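Long-range contact in acyl-coenzyme A oxidase 3 (Yarrowia lipolytica, PDB 5YS9), which uses FAD and molecular oxygen to oxidise acyl-CoA to trans-2-enoyl-CoA with release of hydrogen peroxide in peroxisomal beta-oxidation: residues 581-595 / 615-629. Residues are numbered along the deposited sequence; the frame is centred on the assembly and turned at random.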
ATOM      1  N   TYR A 581     -14.439 -25.282 -13.586  1.00 42.38           N
ATOM      2  CA  TYR A 581     -14.442 -23.839 -13.207  1.00 40.52           C
ATOM      3  C   TYR A 581     -13.206 -23.514 -12.370  1.00 40.07           C
ATOM      4  O   TYR A 581     -12.603 -22.459 -12.544  1.00 37.25           O
ATOM      5  CB  TYR A 581     -15.766 -23.437 -12.536  1.00 39.27           C
ATOM      6  CG  TYR A 581     -16.935 -23.843 -13.431  1.00 42.13           C
ATOM      7  CD1 TYR A 581     -17.271 -23.096 -14.582  1.00 40.43           C
ATOM      8  CD2 TYR A 581     -17.661 -25.015 -13.173  1.00 41.29           C
ATOM      9  CE1 TYR A 581     -18.287 -23.506 -15.428  1.00 39.26           C
ATOM     10  CE2 TYR A 581     -18.701 -25.423 -14.012  1.00 38.48           C
ATOM     11  CZ  TYR A 581     -18.994 -24.683 -15.122  1.00 39.12           C
ATOM     12  OH  TYR A 581     -19.999 -25.117 -15.910  1.00 39.41           O
ATOM     13  N   LEU A 582     -12.787 -24.456 -11.514  1.00 38.71           N
ATOM     14  CA  LEU A 582     -11.510 -24.323 -10.826  1.00 34.96           C
ATOM     15  C   LEU A 582     -10.287 -24.329 -11.777  1.00 36.41           C
ATOM     16  O   LEU A 582      -9.357 -23.523 -11.608  1.00 39.08           O
ATOM     17  CB  LEU A 582     -11.391 -25.405  -9.774  1.00 35.91           C
ATOM     18  CG  LEU A 582     -12.323 -25.305  -8.556  1.00 34.61           C
ATOM     19  CD1 LEU A 582     -12.152 -26.556  -7.715  1.00 35.80           C
ATOM     20  CD2 LEU A 582     -12.007 -24.086  -7.721  1.00 35.26           C
ATOM     21  N   ILE A 583     -10.273 -25.213 -12.774  1.00 36.97           N
ATOM     22  CA  ILE A 583      -9.160 -25.263 -13.733  1.00 38.33           C
ATOM     23  C   ILE A 583      -9.071 -23.936 -14.465  1.00 40.24           C
ATOM     24  O   ILE A 583      -7.962 -23.440 -14.709  1.00 39.63           O
ATOM     25  CB  ILE A 583      -9.264 -26.466 -14.731  1.00 39.94           C
ATOM     26  CG1 ILE A 583      -8.793 -27.744 -14.032  1.00 44.05           C
ATOM     27  CG2 ILE A 583      -8.356 -26.306 -15.947  1.00 37.01           C
ATOM     28  CD1 ILE A 583      -9.439 -28.987 -14.611  1.00 47.67           C
ATOM     29  N   ASN A 584     -10.239 -23.399 -14.825  1.00 40.90           N
ATOM     30  CA  ASN A 584     -10.364 -22.086 -15.433  1.00 44.14           C
ATOM     31  C   ASN A 584      -9.709 -21.036 -14.542  1.00 39.78           C
ATOM     32  O   ASN A 584      -8.953 -20.235 -15.022  1.00 40.12           O
ATOM     33  CB  ASN A 584     -11.859 -21.715 -15.651  1.00 45.02           C
ATOM     34  CG  ASN A 584     -12.458 -22.254 -16.954  1.00 45.83           C
ATOM     35  OD1 ASN A 584     -13.669 -22.222 -17.088  1.00 45.85           O
ATOM     36  ND2 ASN A 584     -11.641 -22.706 -17.909  1.00 40.50           N
ATOM     37  N   LEU A 585     -10.026 -21.040 -13.252  1.00 39.13           N
ATOM     38  CA  LEU A 585      -9.346 -20.170 -12.284  1.00 42.26           C
ATOM     39  C   LEU A 585      -7.851 -20.406 -12.288  1.00 41.43           C
ATOM     40  O   LEU A 585      -7.081 -19.447 -12.405  1.00 36.44           O
ATOM     41  CB  LEU A 585      -9.830 -20.398 -10.841  1.00 40.77           C
ATOM     42  CG  LEU A 585     -10.844 -19.444 -10.219  1.00 46.64           C
ATOM     43  CD1 LEU A 585     -10.851 -19.656  -8.704  1.00 51.99           C
ATOM     44  CD2 LEU A 585     -10.551 -17.980 -10.548  1.00 50.15           C
ATOM     45  N   ALA A 586      -7.471 -21.689 -12.138  1.00 40.58           N
ATOM     46  CA  ALA A 586      -6.052 -22.104 -12.034  1.00 40.04           C
ATOM     47  C   ALA A 586      -5.243 -21.692 -13.270  1.00 37.13           C
ATOM     48  O   ALA A 586      -4.156 -21.117 -13.159  1.00 34.65           O
ATOM     49  CB  ALA A 586      -5.942 -23.601 -11.788  1.00 38.68           C
ATOM     50  N   ASN A 587      -5.812 -21.924 -14.442  1.00 37.74           N
ATOM     51  CA  ASN A 587      -5.154 -21.508 -15.702  1.00 38.76           C
ATOM     52  C   ASN A 587      -4.952 -20.038 -15.793  1.00 34.74           C
ATOM     53  O   ASN A 587      -3.904 -19.617 -16.258  1.00 34.01           O
ATOM     54  CB  ASN A 587      -5.918 -21.996 -16.935  1.00 40.14           C
ATOM     55  CG  ASN A 587      -5.718 -23.478 -17.194  1.00 38.20           C
ATOM     56  OD1 ASN A 587      -5.187 -24.223 -16.357  1.00 38.27           O
ATOM     57  ND2 ASN A 587      -6.111 -23.901 -18.367  1.00 36.87           N
ATOM     58  N   LEU A 588      -5.938 -19.261 -15.326  1.00 36.57           N
ATOM     59  CA  LEU A 588      -5.827 -17.783 -15.303  1.00 34.92           C
ATOM     60  C   LEU A 588      -4.702 -17.397 -14.369  1.00 35.89           C
ATOM     61  O   LEU A 588      -3.790 -16.679 -14.765  1.00 33.99           O
ATOM     62  CB  LEU A 588      -7.141 -17.115 -14.891  1.00 33.17           C
ATOM     63  CG  LEU A 588      -7.189 -15.580 -14.875  1.00 33.77           C
ATOM     64  CD1 LEU A 588      -6.647 -14.901 -16.167  1.00 33.18           C
ATOM     65  CD2 LEU A 588      -8.612 -15.137 -14.591  1.00 32.05           C
ATOM     66  N   PHE A 589      -4.709 -17.947 -13.153  1.00 36.94           N
ATOM     67  CA  PHE A 589      -3.613 -17.689 -12.240  1.00 37.00           C
ATOM     68  C   PHE A 589      -2.270 -17.927 -12.939  1.00 35.86           C
ATOM     69  O   PHE A 589      -1.407 -17.033 -12.996  1.00 36.22           O
ATOM     70  CB  PHE A 589      -3.733 -18.533 -10.962  1.00 36.86           C
ATOM     71  CG  PHE A 589      -2.587 -18.353 -10.025  1.00 37.98           C
ATOM     72  CD1 PHE A 589      -2.334 -17.107  -9.451  1.00 39.36           C
ATOM     73  CD2 PHE A 589      -1.707 -19.404  -9.759  1.00 40.18           C
ATOM     74  CE1 PHE A 589      -1.228 -16.923  -8.610  1.00 37.12           C
ATOM     75  CE2 PHE A 589      -0.619 -19.226  -8.902  1.00 40.38           C
ATOM     76  CZ  PHE A 589      -0.388 -17.990  -8.321  1.00 37.44           C
ATOM     77  N   THR A 590      -2.138 -19.112 -13.511  1.00 32.39           N
ATOM     78  CA  THR A 590      -0.868 -19.605 -13.921  1.00 34.00           C
ATOM     79  C   THR A 590      -0.375 -18.864 -15.175  1.00 36.03           C
ATOM     80  O   THR A 590       0.818 -18.496 -15.272  1.00 33.04           O
ATOM     81  CB  THR A 590      -0.916 -21.139 -14.114  1.00 35.83           C
ATOM     82  OG1 THR A 590      -1.204 -21.795 -12.865  1.00 35.74           O
ATOM     83  CG2 THR A 590       0.407 -21.652 -14.642  1.00 38.44           C
ATOM     84  N   LEU A 591      -1.286 -18.637 -16.123  1.00 34.52           N
ATOM     85  CA  LEU A 591      -0.938 -17.929 -17.349  1.00 34.14           C
ATOM     86  C   LEU A 591      -0.715 -16.436 -17.121  1.00 35.67           C
ATOM     87  O   LEU A 591       0.096 -15.799 -17.799  1.00 36.26           O
ATOM     88  CB  LEU A 591      -2.020 -18.162 -18.369  1.00 37.77           C
ATOM     89  CG  LEU A 591      -2.033 -19.628 -18.865  1.00 39.90           C
ATOM     90  CD1 LEU A 591      -3.380 -20.027 -19.404  1.00 38.63           C
ATOM     91  CD2 LEU A 591      -0.964 -19.824 -19.938  1.00 40.88           C
ATOM     92  N   TRP A 592      -1.467 -15.872 -16.176  1.00 34.93           N
ATOM     93  CA  TRP A 592      -1.292 -14.489 -15.798  1.00 37.11           C
ATOM     94  C   TRP A 592       0.127 -14.334 -15.195  1.00 36.72           C
ATOM     95  O   TRP A 592       0.891 -13.445 -15.607  1.00 34.59           O
ATOM     96  CB  TRP A 592      -2.439 -14.027 -14.855  1.00 36.21           C
ATOM     97  CG  TRP A 592      -2.183 -12.729 -14.211  1.00 36.05           C
ATOM     98  CD1 TRP A 592      -2.256 -11.501 -14.787  1.00 35.08           C
ATOM     99  CD2 TRP A 592      -1.776 -12.526 -12.868  1.00 38.90           C
ATOM    100  NE1 TRP A 592      -1.932 -10.545 -13.895  1.00 38.33           N
ATOM    101  CE2 TRP A 592      -1.624 -11.129 -12.695  1.00 40.74           C
ATOM    102  CE3 TRP A 592      -1.497 -13.384 -11.794  1.00 39.12           C
ATOM    103  CZ2 TRP A 592      -1.210 -10.548 -11.476  1.00 38.68           C
ATOM    104  CZ3 TRP A 592      -1.067 -12.806 -10.570  1.00 45.51           C
ATOM    105  CH2 TRP A 592      -0.933 -11.393 -10.429  1.00 42.05           C
ATOM    106  N   SER A 593       0.477 -15.250 -14.279  1.00 35.48           N
ATOM    107  CA  SER A 593       1.790 -15.268 -13.641  1.00 34.93           C
ATOM    108  C   SER A 593       2.934 -15.356 -14.633  1.00 37.25           C
ATOM    109  O   SER A 593       3.983 -14.752 -14.413  1.00 41.89           O
ATOM    110  CB  SER A 593       1.905 -16.451 -12.693  1.00 35.13           C
ATOM    111  OG  SER A 593       0.942 -16.390 -11.681  1.00 35.92           O
ATOM    112  N   ILE A 594       2.745 -16.145 -15.680  1.00 38.85           N
ATOM    113  CA  ILE A 594       3.684 -16.244 -16.777  1.00 39.73           C
ATOM    114  C   ILE A 594       3.789 -14.922 -17.512  1.00 40.52           C
ATOM    115  O   ILE A 594       4.860 -14.480 -17.852  1.00 40.42           O
ATOM    116  CB  ILE A 594       3.261 -17.367 -17.744  1.00 40.14           C
ATOM    117  CG1 ILE A 594       3.455 -18.727 -17.083  1.00 37.78           C
ATOM    118  CG2 ILE A 594       4.036 -17.310 -19.049  1.00 42.93           C
ATOM    119  CD1 ILE A 594       2.792 -19.876 -17.795  1.00 36.97           C
ATOM    120  N   GLU A 595       2.652 -14.296 -17.744  1.00 43.48           N
ATOM    121  CA  GLU A 595       2.598 -13.021 -18.424  1.00 42.91           C
ATOM    122  C   GLU A 595       3.272 -11.892 -17.658  1.00 43.67           C
ATOM    123  O   GLU A 595       3.905 -11.036 -18.242  1.00 42.86           O
ATOM    124  CB  GLU A 595       1.158 -12.674 -18.743  1.00 45.23           C
ATOM    125  CG  GLU A 595       0.999 -11.408 -19.541  1.00 47.96           C
ATOM    126  CD  GLU A 595      -0.440 -11.040 -19.711  1.00 51.95           C
ATOM    127  OE1 GLU A 595      -1.146 -10.968 -18.701  1.00 55.99           O
ATOM    128  OE2 GLU A 595      -0.865 -10.838 -20.848  1.00 54.05           O
ATOM    129  N   VAL A 615       0.131 -16.344 -24.905  1.00 45.79           N
ATOM    130  CA  VAL A 615      -0.114 -16.267 -23.470  1.00 44.46           C
ATOM    131  C   VAL A 615      -1.040 -15.096 -23.172  1.00 44.70           C
ATOM    132  O   VAL A 615      -2.034 -15.293 -22.459  1.00 41.44           O
ATOM    133  CB  VAL A 615       1.202 -16.143 -22.668  1.00 47.87           C
ATOM    134  CG1 VAL A 615       0.951 -15.705 -21.233  1.00 48.22           C
ATOM    135  CG2 VAL A 615       1.942 -17.480 -22.682  1.00 50.63           C
ATOM    136  N   THR A 616      -0.748 -13.912 -23.743  1.00 40.64           N
ATOM    137  CA  THR A 616      -1.647 -12.750 -23.596  1.00 40.67           C
ATOM    138  C   THR A 616      -3.084 -13.116 -24.021  1.00 44.18           C
ATOM    139  O   THR A 616      -4.040 -12.905 -23.265  1.00 51.47           O
ATOM    140  CB  THR A 616      -1.085 -11.460 -24.254  1.00 36.42           C
ATOM    141  OG1 THR A 616       0.047 -11.039 -23.509  1.00 31.22           O
ATOM    142  CG2 THR A 616      -2.072 -10.325 -24.220  1.00 35.71           C
ATOM    143  N   GLU A 617      -3.224 -13.768 -25.163  1.00 49.76           N
ATOM    144  CA  GLU A 617      -4.543 -14.112 -25.659  1.00 52.98           C
ATOM    145  C   GLU A 617      -5.246 -15.083 -24.709  1.00 49.09           C
ATOM    146  O   GLU A 617      -6.447 -14.985 -24.484  1.00 44.93           O
ATOM    147  CB  GLU A 617      -4.440 -14.673 -27.068  1.00 59.47           C
ATOM    148  CG  GLU A 617      -5.789 -14.837 -27.750  1.00 74.01           C
ATOM    149  CD  GLU A 617      -5.679 -14.844 -29.266  1.00 82.05           C
ATOM    150  OE1 GLU A 617      -5.032 -13.915 -29.805  1.00 84.94           O
ATOM    151  OE2 GLU A 617      -6.234 -15.770 -29.907  1.00 82.56           O
ATOM    152  N   LEU A 618      -4.487 -16.000 -24.120  1.00 49.43           N
ATOM    153  CA  LEU A 618      -5.078 -16.997 -23.223  1.00 45.28           C
ATOM    154  C   LEU A 618      -5.571 -16.387 -21.914  1.00 40.75           C
ATOM    155  O   LEU A 618      -6.675 -16.676 -21.506  1.00 34.43           O
ATOM    156  CB  LEU A 618      -4.099 -18.139 -22.992  1.00 46.45           C
ATOM    157  CG  LEU A 618      -3.979 -19.059 -24.230  1.00 44.63           C
ATOM    158  CD1 LEU A 618      -2.948 -20.150 -23.997  1.00 40.63           C
ATOM    159  CD2 LEU A 618      -5.332 -19.653 -24.610  1.00 44.45           C
ATOM    160  N   VAL A 619      -4.778 -15.479 -21.337  1.00 38.94           N
ATOM    161  CA  VAL A 619      -5.154 -14.714 -20.151  1.00 38.72           C
ATOM    162  C   VAL A 619      -6.471 -13.921 -20.412  1.00 39.17           C
ATOM    163  O   VAL A 619      -7.376 -13.971 -19.600  1.00 36.62           O
ATOM    164  CB  VAL A 619      -4.014 -13.747 -19.713  1.00 37.94           C
ATOM    165  CG1 VAL A 619      -4.482 -12.810 -18.611  1.00 39.64           C
ATOM    166  CG2 VAL A 619      -2.799 -14.504 -19.228  1.00 36.40           C
ATOM    167  N   ASN A 620      -6.558 -13.206 -21.537  1.00 40.76           N
ATOM    168  CA  ASN A 620      -7.823 -12.564 -21.980  1.00 38.89           C
ATOM    169  C   ASN A 620      -8.972 -13.524 -22.071  1.00 39.69           C
ATOM    170  O   ASN A 620     -10.072 -13.238 -21.542  1.00 40.71           O
ATOM    171  CB  ASN A 620      -7.697 -11.881 -23.329  1.00 37.06           C
ATOM    172  CG  ASN A 620      -6.776 -10.676 -23.301  1.00 36.19           C
ATOM    173  OD1 ASN A 620      -6.384 -10.207 -22.239  1.00 36.98           O
ATOM    174  ND2 ASN A 620      -6.389 -10.201 -24.474  1.00 32.57           N
ATOM    175  N   HIS A 621      -8.717 -14.672 -22.692  1.00 39.59           N
ATOM    176  CA  HIS A 621      -9.741 -15.724 -22.808  1.00 39.38           C
ATOM    177  C   HIS A 621     -10.242 -16.230 -21.458  1.00 39.95           C
ATOM    178  O   HIS A 621     -11.455 -16.299 -21.234  1.00 47.15           O
ATOM    179  CB  HIS A 621      -9.254 -16.878 -23.689  1.00 40.88           C
ATOM    180  CG  HIS A 621     -10.140 -18.078 -23.671  1.00 40.36           C
ATOM    181  ND1 HIS A 621      -9.812 -19.235 -22.988  1.00 46.27           N
ATOM    182  CD2 HIS A 621     -11.330 -18.312 -24.261  1.00 42.29           C
ATOM    183  CE1 HIS A 621     -10.781 -20.121 -23.131  1.00 42.51           C
ATOM    184  NE2 HIS A 621     -11.716 -19.579 -23.896  1.00 44.46           N
ATOM    185  N   TYR A 622      -9.335 -16.583 -20.563  1.00 41.21           N
ATOM    186  CA  TYR A 622      -9.743 -17.093 -19.235  1.00 43.57           C
ATOM    187  C   TYR A 622     -10.330 -16.016 -18.346  1.00 42.61           C
ATOM    188  O   TYR A 622     -11.199 -16.292 -17.522  1.00 38.22           O
ATOM    189  CB  TYR A 622      -8.580 -17.786 -18.512  1.00 44.52           C
ATOM    190  CG  TYR A 622      -8.322 -19.140 -19.079  1.00 42.66           C
ATOM    191  CD1 TYR A 622      -9.194 -20.199 -18.802  1.00 43.81           C
ATOM    192  CD2 TYR A 622      -7.205 -19.376 -19.895  1.00 44.57           C
ATOM    193  CE1 TYR A 622      -8.955 -21.468 -19.315  1.00 47.13           C
ATOM    194  CE2 TYR A 622      -6.956 -20.631 -20.403  1.00 47.54           C
ATOM    195  CZ  TYR A 622      -7.841 -21.663 -20.110  1.00 46.82           C
ATOM    196  OH  TYR A 622      -7.628 -22.868 -20.633  1.00 45.67           O
ATOM    197  N   CYS A 623      -9.835 -14.794 -18.495  1.00 43.45           N
ATOM    198  CA  CYS A 623     -10.538 -13.652 -17.924  1.00 44.73           C
ATOM    199  C   CYS A 623     -12.040 -13.710 -18.258  1.00 41.13           C
ATOM    200  O   CYS A 623     -12.849 -13.588 -17.373  1.00 38.68           O
ATOM    201  CB  CYS A 623      -9.921 -12.321 -18.390  1.00 41.70           C
ATOM    202  SG  CYS A 623      -8.561 -11.765 -17.347  1.00 44.19           S
ATOM    203  N   LYS A 624     -12.397 -13.899 -19.531  1.00 42.11           N
ATOM    204  CA  LYS A 624     -13.808 -13.915 -19.924  1.00 39.94           C
ATOM    205  C   LYS A 624     -14.514 -15.148 -19.370  1.00 36.45           C
ATOM    206  O   LYS A 624     -15.666 -15.037 -18.982  1.00 37.18           O
ATOM    207  CB  LYS A 624     -14.003 -13.836 -21.425  1.00 42.78           C
ATOM    208  CG  LYS A 624     -13.469 -12.581 -22.112  1.00 47.55           C
ATOM    209  CD  LYS A 624     -13.767 -12.619 -23.623  1.00 51.32           C
ATOM    210  CE  LYS A 624     -12.580 -12.232 -24.513  1.00 57.74           C
ATOM    211  NZ  LYS A 624     -12.401 -10.756 -24.685  1.00 60.73           N
ATOM    212  N   GLU A 625     -13.836 -16.282 -19.272  1.00 33.86           N
ATOM    213  CA  GLU A 625     -14.467 -17.520 -18.730  1.00 38.48           C
ATOM    214  C   GLU A 625     -14.745 -17.445 -17.231  1.00 35.98           C
ATOM    215  O   GLU A 625     -15.752 -17.975 -16.732  1.00 34.62           O
ATOM    216  CB  GLU A 625     -13.613 -18.780 -19.015  1.00 42.01           C
ATOM    217  CG  GLU A 625     -13.498 -19.139 -20.496  1.00 48.29           C
ATOM    218  CD  GLU A 625     -14.858 -19.321 -21.171  1.00 53.97           C
ATOM    219  OE1 GLU A 625     -15.497 -20.368 -20.941  1.00 62.39           O
ATOM    220  OE2 GLU A 625     -15.292 -18.413 -21.921  1.00 59.68           O
ATOM    221  N   VAL A 626     -13.828 -16.793 -16.532  1.00 33.80           N
ATOM    222  CA  VAL A 626     -13.926 -16.576 -15.117  1.00 34.51           C
ATOM    223  C   VAL A 626     -14.977 -15.495 -14.825  1.00 38.17           C
ATOM    224  O   VAL A 626     -15.864 -15.696 -13.965  1.00 43.44           O
ATOM    225  CB  VAL A 626     -12.532 -16.305 -14.531  1.00 33.62           C
ATOM    226  CG1 VAL A 626     -12.596 -15.740 -13.128  1.00 35.91           C
ATOM    227  CG2 VAL A 626     -11.754 -17.613 -14.529  1.00 33.05           C
ATOM    228  N   ARG A 627     -14.931 -14.400 -15.577  1.00 36.32           N
ATOM    229  CA  ARG A 627     -15.913 -13.350 -15.443  1.00 37.46           C
ATOM    230  C   ARG A 627     -17.361 -13.792 -15.506  1.00 40.74           C
ATOM    231  O   ARG A 627     -18.194 -13.249 -14.789  1.00 45.07           O
ATOM    232  CB  ARG A 627     -15.689 -12.294 -16.498  1.00 36.75           C
ATOM    233  CG  ARG A 627     -16.693 -11.151 -16.403  1.00 36.65           C
ATOM    234  CD  ARG A 627     -17.817 -11.321 -17.402  1.00 33.19           C
ATOM    235  NE  ARG A 627     -18.819 -10.284 -17.332  1.00 33.42           N
ATOM    236  CZ  ARG A 627     -19.805 -10.255 -16.437  1.00 37.92           C
ATOM    237  NH1 ARG A 627     -20.697  -9.283 -16.493  1.00 33.54           N
ATOM    238  NH2 ARG A 627     -19.910 -11.193 -15.481  1.00 38.83           N
ATOM    239  N   ASP A 628     -17.667 -14.767 -16.343  1.00 40.34           N
ATOM    240  CA  ASP A 628     -19.031 -15.228 -16.504  1.00 38.85           C
ATOM    241  C   ASP A 628     -19.567 -15.797 -15.206  1.00 40.46           C
ATOM    242  O   ASP A 628     -20.724 -15.640 -14.887  1.00 41.83           O
ATOM    243  CB  ASP A 628     -19.118 -16.262 -17.615  1.00 39.62           C
ATOM    244  CG  ASP A 628     -20.535 -16.594 -17.990  1.00 42.20           C
ATOM    245  OD1 ASP A 628     -21.225 -15.714 -18.510  1.00 52.27           O
ATOM    246  OD2 ASP A 628     -20.968 -17.729 -17.769  1.00 37.84           O
ATOM    247  N   GLN A 629     -18.706 -16.479 -14.473  1.00 39.96           N
ATOM    248  CA  GLN A 629     -19.084 -17.179 -13.265  1.00 38.79           C
ATOM    249  C   GLN A 629     -18.722 -16.440 -11.989  1.00 38.98           C
ATOM    250  O   GLN A 629     -18.693 -17.026 -10.931  1.00 39.63           O
ATOM    251  CB  GLN A 629     -18.463 -18.575 -13.242  1.00 42.60           C
ATOM    252  CG  GLN A 629     -18.905 -19.492 -14.366  1.00 39.39           C
ATOM    253  CD  GLN A 629     -20.348 -19.908 -14.261  1.00 39.62           C
ATOM    254  OE1 GLN A 629     -20.754 -20.559 -13.319  1.00 39.77           O
ATOM    255  NE2 GLN A 629     -21.126 -19.534 -15.238  1.00 36.72           N
TER
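Val615 lays CG1 against the Leu591 carbonyl oxygen and Glu595 CB, at one end of the contact between helices 579-596 and 609-628, which run roughly antiparallel (147°). On the next residue, Thr616 OG1 donates to the anti lone pair of Glu595 OE2 (2.8 Å); OE1 of the same carboxylate is salt-bridged to Arg353. Val619 is a knob among Leu588, Leu591, Trp592 and Glu595, its CG2 3.5 Å from Leu591 O. Tyr622 fills the next hole. Asn587 CB sits over one ring face, 3.8 Å from the centroid in a CH-pi contact, and Asn584 ND2 lies at the ring edge. Asn587 ND2 donates to Tyr622 OH at 2.9 Å and also to Lys505 O, while Asn587 OD1 bonds to Tyr567 OH. A leucine replacing Tyr622 would probably leave Asn587 ND2 with Lys505 O but no partner across the helix pair. Leu588, with CG anti to the backbone N (chi1 -178°), is a knob in the opposite direction, among Val619, Tyr622, Cys623 and Val626. Val626 CG1 also meets Leu585 CD2, and Gln629 CG touches Tyr581 CD1 at 4.0 Å. Knobs-into-holes packing thus joins these C-terminal helices, while two polar clasps give buried Glu595 and Asn587 partners across it and Arg353 and Tyr567 tie them to neighbouring helices.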